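PDB 4KRI: phospholethanolamine N-methyltransferase 2 from Haemonchus contortus, which catalyses S-adenosylmethionine-dependent N-methylation in nematode phosphocholine biosynthesis, probably converting phosphomonomethylethanolamine onward to phosphocholine. Local coordinates for residues A[30-33]-A[34-37]; A[84-87]-A[88-92]; A[116-119]-A[120-124]. All coordinates share one frame; numbering follows the deposited sequence.

How the interactions relate
The three contacts are short helical turns in the N-terminal part of the chain, following one another in sequence. Interactions 2 and 3 lie on neighbouring helices, 80-93 and 114-124, with centres 14 Å apart, and touch directly: Asp84 OD1 lies 2.6 Å from Tyr121 OH, a probable hydrogen bond, while Ile87 CD1 packs 3.7 Å from Phe122 CD1. Interaction 1, at the start of helix 33-40, stands apart, its nearest atoms about 9 Å from those of interaction 2 and about 15 Å from those of interaction 3. The side chain of Ala116 in interaction 3 lies about 12 Å from the bound S-adenosylhomocysteine, too far to touch it.

Interaction 1: residues A[30-33]-A[34-37]; sequences CPQD and DQRK
Asp34 lies beside Gln32, the N-cap residue of helix 33-40. The carboxylate of Asp34 lies next to the side-chain amide of Gln32, their planes only 25° apart. Both Asp33 and Asp34 sit in the first helical turn, where their negative charge would be expected to suit the amino end of the helix dipole. One residue on, Gln35 crosses the Gln32 side chain at about a right angle, its CD 3.8 Å from Gln32 CG. Gln35 also meets Cys30, whose SG lies 3.9 Å from Gln35 CB. Arg36 is held both by its backbone and by its side chain. Its backbone N donates to Gln32 O at 3.1 Å, closing the first turn of the helix, and its CB rests 3.9 Å from Cys30 CB. With CG trans to the backbone N (chi1 -179°), the chain then bends at its second and third torsions and comes to lie alongside Asp33, pointing the same way. The result is a salt bridge from Arg36 NH2 to Asp33 OD2, 2.8 Å long and nearly straight. The oxygen lies in the guanidinium plane, but the nitrogen stands well above the carboxylate plane; the two flat groups are 82° apart. Lys37 continues the backbone pattern, its N bonding to Asp33 O at 2.9 Å. Its CG lies 3.2 Å from Asp33 O and also rises over one face of the Arg36 guanidinium. The turn follows strand 25-29, where Cys30 pairs through its backbone with Cys52, at the end of strand 48-52. Cys30 and Gln35 both touch Asn70 of strand 64-70, and Arg36 makes a cation-pi contact with Phe51, so the helix start is fastened to the parallel strands on both sides of 25-29.

Interaction 2: residues A[84-87]-A[88-92]; sequences DKFI and TAALR
Asp84 O is gripped twice by Thr88: the backbone N donates at 3.0 Å and the hydroxyl OG1 at 2.7 Å, reaching the carbonyl from opposite faces of its plane. The Thr88 torsion makes this possible, since at chi1 -62° OG1 stands beside its own backbone N and leans back over the preceding turn. The methyl CG2 is left to lie over the centre of the Arg92 guanidinium. Lys85 O takes the N-H of Ala89 and lies 3.4 Å from Ala89 CB. This is the regular i to i+4 bonding of an alpha-helix, here helix 80-93, with a threonine hydroxyl folded back onto the backbone. Phe86 O accepts from Ala90 N at 2.8 Å, while Ala90 CB sits over one face of the Phe86 ring, toward its rim and 4.2 Å from CZ. Ile87 lies side by side with Leu91, pointing the same way; Ile87 CG2 is 4.0 Å from Leu91 CD1, and Ile87 O takes the N-H of Leu91 at 3.0 Å. Ile87, Ala90 and Leu91 all pack on Phe136 of strand 132-143.

Interaction 3: residues A[116-119]-A[120-124]; sequences AMLT and DYFDV
Phe122 lays one face of its ring over the carbonyl oxygen of Leu118, with CG 3.3 Å from Leu118 O and the oxygen offset toward the rim. The same oxygen accepts the Phe122 N-H at 2.9 Å, nearly in line with the carbonyl bond. It is therefore held by the amide and roofed by the ring of a single residue. Phe122 CG stands beside its own backbone N (chi1 -66°), which folds the ring against the Leu118 carbonyl and brings CE2 4.3 Å from Leu118 CB. Trp159 meets this ring edge-to-face and, through NE1, bonds Thr119 OG1, which also reaches Met115 O, so the buried hydroxyl has two partners. Tyr121 takes a different course: its CB lies 3.4 Å from both Met117 O and Leu118 O, but with CG trans to the backbone N (chi1 -156°) the ring leads away from the turn toward helix 80-93 and its polar partner Asp84. On another side of the helix, Asp120 folds back along the turn, its CG 3.5 Å from Ala116 O, the acceptor of the Asp120 N-H. Asp123 sets its CB 3.3 Å from Thr119 O, whose bond to Asp123 N is the most bent of the four across the contact, at 142°. The helix ends here, and the bonds of Val124 N to Asp120 O and Tyr121 O are weak. Near the carboxyl end of a helix, where the dipole would be expected to disfavour negative charge, Asp120 and Asp123 each form a salt bridge with NH2 of Arg177; that shared cation would be expected to offset the unfavourable placing of the two charges and ties this helix end to helix 176-184.

Interaction 1: residues A[30-33]-A[34-37]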
loop_
_atom_site.group_PDB
_atom_site.type_symbol
_atom_site.label_atom_id
_atom_site.label_comp_id
_atom_site.label_asym_id
_atom_site.label_seq_id
_atom_site.Cartn_x
_atom_site.Cartn_y
_atom_site.Cartn_z
ATOM N N CYS A 30 -12.422 -0.322 24.607
ATOM C CA CYS A 30 -12.068 -1.730 24.501
ATOM C C CYS A 30 -12.922 -2.503 25.483
ATOM O O CYS A 30 -12.772 -2.340 26.697
ATOM C CB CYS A 30 -10.584 -1.920 24.829
ATOM S SG CYS A 30 -9.940 -3.607 24.616
ATOM N N PRO A 31 -13.831 -3.341 24.964
ATOM C CA PRO A 31 -14.763 -4.051 25.849
ATOM C C PRO A 31 -14.101 -5.171 26.657
ATOM O O PRO A 31 -14.660 -5.586 27.675
ATOM C CB PRO A 31 -15.798 -4.625 24.876
ATOM C CG PRO A 31 -15.060 -4.776 23.590
ATOM C CD PRO A 31 -14.092 -3.620 23.540
ATOM N N GLN A 32 -12.940 -5.653 26.219
ATOM C CA GLN A 32 -12.257 -6.730 26.945
ATOM C C GLN A 32 -11.222 -6.179 27.933
ATOM O O GLN A 32 -10.216 -5.592 27.535
ATOM C CB GLN A 32 -11.619 -7.723 25.965
ATOM C CG GLN A 32 -10.729 -8.783 26.613
ATOM C CD GLN A 32 -11.447 -9.641 27.650
ATOM O OE1 GLN A 32 -11.010 -9.735 28.800
ATOM N NE2 GLN A 32 -12.537 -10.288 27.240
ATOM N N ASP A 33 -11.472 -6.379 29.227
ATOM C CA ASP A 33 -10.702 -5.704 30.273
ATOM C C ASP A 33 -9.204 -6.014 30.280
ATOM O O ASP A 33 -8.383 -5.133 30.533
ATOM C CB ASP A 33 -11.319 -5.991 31.646
ATOM C CG ASP A 33 -12.722 -5.433 31.774
ATOM O OD1 ASP A 33 -13.620 -6.175 32.235
ATOM O OD2 ASP A 33 -12.923 -4.251 31.409
ATOM N N ASP A 34 -8.846 -7.258 29.991
ATOM C CA ASP A 34 -7.439 -7.638 29.984
ATOM C C ASP A 34 -6.636 -6.940 28.876
ATOM O O ASP A 34 -5.534 -6.449 29.120
ATOM C CB ASP A 34 -7.304 -9.158 29.905
ATOM C CG ASP A 34 -7.934 -9.857 31.101
ATOM O OD1 ASP A 34 -7.683 -9.426 32.254
ATOM O OD2 ASP A 34 -8.692 -10.828 30.887
ATOM N N GLN A 35 -7.185 -6.893 27.665
ATOM C CA GLN A 35 -6.535 -6.162 26.575
ATOM C C GLN A 35 -6.449 -4.663 26.886
ATOM O O GLN A 35 -5.428 -4.023 26.627
ATOM C CB GLN A 35 -7.259 -6.412 25.247
ATOM C CG GLN A 35 -7.187 -7.868 24.779
ATOM C CD GLN A 35 -8.240 -8.212 23.733
ATOM O OE1 GLN A 35 -8.930 -7.332 23.215
ATOM N NE2 GLN A 35 -8.373 -9.498 23.427
ATOM N N ARG A 36 -7.517 -4.116 27.463
ATOM C CA ARG A 36 -7.562 -2.704 27.842
ATOM C C ARG A 36 -6.466 -2.339 28.853
ATOM O O ARG A 36 -5.795 -1.310 28.716
ATOM C CB ARG A 36 -8.949 -2.344 28.391
ATOM C CG ARG A 36 -9.108 -0.881 28.800
ATOM C CD ARG A 36 -9.068 -0.733 30.307
ATOM N NE ARG A 36 -10.046 -1.604 30.949
ATOM C CZ ARG A 36 -10.162 -1.754 32.267
ATOM N NH1 ARG A 36 -9.351 -1.091 33.081
ATOM N NH2 ARG A 36 -11.084 -2.568 32.770
ATOM N N LYS A 37 -6.280 -3.188 29.859
ATOM C CA LYS A 37 -5.242 -2.954 30.861
ATOM C C LYS A 37 -3.830 -3.100 30.290
ATOM O O LYS A 37 -2.909 -2.388 30.700
ATOM C CB LYS A 37 -5.430 -3.898 32.045
ATOM C CG LYS A 37 -6.689 -3.642 32.838
ATOM C CD LYS A 37 -7.012 -4.847 33.707
ATOM C CE LYS A 37 -8.236 -4.601 34.563
ATOM N NZ LYS A 37 -8.443 -5.729 35.502
#

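Interaction 2: residues A[84-87]-A[88-92]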
loop_
_atom_site.group_PDB
_atom_site.type_symbol
_atom_site.label_atom_id
_atom_site.label_comp_id
_atom_site.label_asym_id
_atom_site.label_seq_id
_atom_site.Cartn_x
_atom_site.Cartn_y
_atom_site.Cartn_z
ATOM N N ASP A 84 -21.813 5.543 11.819
ATOM C CA ASP A 84 -21.804 7.005 11.750
ATOM C C ASP A 84 -21.762 7.636 13.145
ATOM O O ASP A 84 -21.081 8.642 13.360
ATOM C CB ASP A 84 -23.033 7.523 11.003
ATOM C CG ASP A 84 -22.984 7.237 9.520
ATOM O OD1 ASP A 84 -21.887 6.974 8.983
ATOM O OD2 ASP A 84 -24.057 7.293 8.887
ATOM N N LYS A 85 -22.507 7.060 14.083
ATOM C CA LYS A 85 -22.465 7.530 15.465
ATOM C C LYS A 85 -21.062 7.403 16.050
ATOM O O LYS A 85 -20.592 8.305 16.743
ATOM C CB LYS A 85 -23.492 6.797 16.338
ATOM C CG LYS A 85 -24.795 7.546 16.462
ATOM C CD LYS A 85 -25.934 6.628 16.856
ATOM C CE LYS A 85 -27.243 7.401 16.916
ATOM N NZ LYS A 85 -27.162 8.521 17.903
ATOM N N PHE A 86 -20.391 6.294 15.757
ATOM C CA PHE A 86 -19.040 6.088 16.266
ATOM C C PHE A 86 -18.051 7.073 15.667
ATOM O O PHE A 86 -17.247 7.655 16.385
ATOM C CB PHE A 86 -18.531 4.668 16.001
ATOM C CG PHE A 86 -17.037 4.553 16.100
ATOM C CD1 PHE A 86 -16.411 4.544 17.338
ATOM C CD2 PHE A 86 -16.253 4.489 14.960
ATOM C CE1 PHE A 86 -15.025 4.460 17.436
ATOM C CE2 PHE A 86 -14.871 4.408 15.050
ATOM C CZ PHE A 86 -14.258 4.385 16.294
ATOM N N ILE A 87 -18.082 7.241 14.349
ATOM C CA ILE A 87 -17.111 8.137 13.716
ATOM C C ILE A 87 -17.312 9.550 14.234
ATOM O O ILE A 87 -16.346 10.271 14.495
ATOM C CB ILE A 87 -17.222 8.125 12.192
ATOM C CG1 ILE A 87 -16.994 6.707 11.674
ATOM C CG2 ILE A 87 -16.201 9.074 11.581
ATOM C CD1 ILE A 87 -17.270 6.538 10.188
ATOM N N THR A 88 -18.576 9.928 14.388
ATOM C CA THR A 88 -18.928 11.224 14.947
ATOM C C THR A 88 -18.358 11.384 16.351
ATOM O O THR A 88 -17.714 12.390 16.651
ATOM C CB THR A 88 -20.451 11.411 14.980
ATOM O OG1 THR A 88 -20.947 11.373 13.638
ATOM C CG2 THR A 88 -20.815 12.745 15.612
ATOM N N ALA A 89 -18.562 10.382 17.197
ATOM C CA ALA A 89 -18.120 10.467 18.588
ATOM C C ALA A 89 -16.596 10.460 18.657
ATOM O O ALA A 89 -15.996 11.141 19.485
ATOM C CB ALA A 89 -18.699 9.316 19.408
ATOM N N ALA A 90 -15.967 9.682 17.783
ATOM C CA ALA A 90 -14.509 9.633 17.746
ATOM C C ALA A 90 -13.920 10.991 17.373
ATOM O O ALA A 90 -12.990 11.466 18.020
ATOM C CB ALA A 90 -14.033 8.550 16.783
ATOM N N LEU A 91 -14.476 11.620 16.340
ATOM C CA LEU A 91 -14.037 12.950 15.922
ATOM C C LEU A 91 -14.245 13.990 17.015
ATOM O O LEU A 91 -13.374 14.833 17.246
ATOM C CB LEU A 91 -14.755 13.378 14.637
ATOM C CG LEU A 91 -14.230 12.691 13.371
ATOM C CD1 LEU A 91 -15.184 12.917 12.200
ATOM C CD2 LEU A 91 -12.840 13.216 13.009
ATOM N N ARG A 92 -15.386 13.943 17.696
ATOM C CA ARG A 92 -15.620 14.913 18.762
ATOM C C ARG A 92 -14.626 14.756 19.915
ATOM O O ARG A 92 -14.226 15.740 20.533
ATOM C CB ARG A 92 -17.065 14.839 19.272
ATOM C CG ARG A 92 -18.069 15.385 18.270
ATOM C CD ARG A 92 -19.500 15.332 18.801
ATOM N NE ARG A 92 -20.451 15.749 17.772
ATOM C CZ ARG A 92 -21.752 15.463 17.776
ATOM N NH1 ARG A 92 -22.283 14.745 18.761
ATOM N NH2 ARG A 92 -22.524 15.892 16.781
#

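Interaction 3: residues A[116-119]-A[120-124]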
loop_
_atom_site.group_PDB
_atom_site.type_symbol
_atom_site.label_atom_id
_atom_site.label_comp_id
_atom_site.label_asym_id
_atom_site.label_seq_id
_atom_site.Cartn_x
_atom_site.Cartn_y
_atom_site.Cartn_z
ATOM N N ALA A 116 -11.399 -2.458 2.461
ATOM C CA ALA A 116 -11.343 -1.337 1.521
ATOM C C ALA A 116 -12.546 -0.413 1.670
ATOM O O ALA A 116 -12.407 0.807 1.641
ATOM C CB ALA A 116 -11.229 -1.845 0.085
ATOM N N MET A 117 -13.728 -0.998 1.833
ATOM C CA MET A 117 -14.946 -0.204 1.963
ATOM C C MET A 117 -14.960 0.593 3.261
ATOM O O MET A 117 -15.412 1.736 3.289
ATOM C CB MET A 117 -16.187 -1.103 1.886
ATOM C CG MET A 117 -16.235 -1.973 0.641
ATOM S SD MET A 117 -17.890 -2.620 0.295
ATOM C CE MET A 117 -18.608 -2.695 1.939
ATOM N N LEU A 118 -14.458 -0.006 4.336
ATOM C CA LEU A 118 -14.351 0.708 5.602
ATOM C C LEU A 118 -13.370 1.870 5.475
ATOM O O LEU A 118 -13.650 2.988 5.935
ATOM C CB LEU A 118 -13.920 -0.244 6.716
ATOM C CG LEU A 118 -15.029 -1.119 7.289
ATOM C CD1 LEU A 118 -14.432 -2.065 8.308
ATOM C CD2 LEU A 118 -16.103 -0.246 7.937
ATOM N N THR A 119 -12.234 1.622 4.825
ATOM C CA THR A 119 -11.227 2.662 4.653
ATOM C C THR A 119 -11.808 3.842 3.889
ATOM O O THR A 119 -11.619 5.003 4.279
ATOM C CB THR A 119 -9.987 2.112 3.930
ATOM O OG1 THR A 119 -9.503 0.973 4.653
ATOM C CG2 THR A 119 -8.889 3.165 3.858
ATOM N N ASP A 120 -12.540 3.556 2.818
ATOM C CA ASP A 120 -13.171 4.627 2.051
ATOM C C ASP A 120 -14.207 5.367 2.893
ATOM O O ASP A 120 -14.316 6.589 2.826
ATOM C CB ASP A 120 -13.824 4.077 0.779
ATOM C CG ASP A 120 -12.811 3.721 -0.296
ATOM O OD1 ASP A 120 -11.664 4.222 -0.238
ATOM O OD2 ASP A 120 -13.170 2.947 -1.213
ATOM N N TYR A 121 -14.956 4.624 3.699
ATOM C CA TYR A 121 -15.996 5.219 4.530
ATOM C C TYR A 121 -15.395 6.212 5.528
ATOM O O TYR A 121 -15.912 7.315 5.710
ATOM C CB TYR A 121 -16.751 4.125 5.278
ATOM C CG TYR A 121 -18.150 4.511 5.702
ATOM C CD1 TYR A 121 -19.240 4.216 4.896
ATOM C CD2 TYR A 121 -18.382 5.155 6.908
ATOM C CE1 TYR A 121 -20.521 4.555 5.275
ATOM C CE2 TYR A 121 -19.664 5.507 7.295
ATOM C CZ TYR A 121 -20.729 5.203 6.473
ATOM O OH TYR A 121 -22.014 5.538 6.842
ATOM N N PHE A 122 -14.311 5.805 6.183
ATOM C CA PHE A 122 -13.619 6.671 7.134
ATOM C C PHE A 122 -13.052 7.899 6.422
ATOM O O PHE A 122 -13.057 9.010 6.969
ATOM C CB PHE A 122 -12.466 5.911 7.797
ATOM C CG PHE A 122 -12.902 4.771 8.665
ATOM C CD1 PHE A 122 -14.119 4.808 9.328
ATOM C CD2 PHE A 122 -12.085 3.656 8.823
ATOM C CE1 PHE A 122 -14.519 3.758 10.140
ATOM C CE2 PHE A 122 -12.478 2.605 9.626
ATOM C CZ PHE A 122 -13.704 2.655 10.283
ATOM N N ASP A 123 -12.567 7.697 5.201
ATOM C CA ASP A 123 -11.867 8.758 4.463
ATOM C C ASP A 123 -12.829 9.839 3.968
ATOM O O ASP A 123 -12.440 10.992 3.765
ATOM C CB ASP A 123 -11.091 8.151 3.286
ATOM C CG ASP A 123 -9.943 9.032 2.811
ATOM O OD1 ASP A 123 -9.239 9.634 3.652
ATOM O OD2 ASP A 123 -9.736 9.121 1.585
ATOM N N VAL A 124 -14.089 9.456 3.786
ATOM C CA VAL A 124 -15.100 10.326 3.190
ATOM C C VAL A 124 -15.919 11.082 4.241
ATOM O O VAL A 124 -16.378 12.200 3.995
ATOM C CB VAL A 124 -16.018 9.494 2.249
ATOM C CG1 VAL A 124 -17.334 10.190 1.982
ATOM C CG2 VAL A 124 -15.292 9.193 0.941
#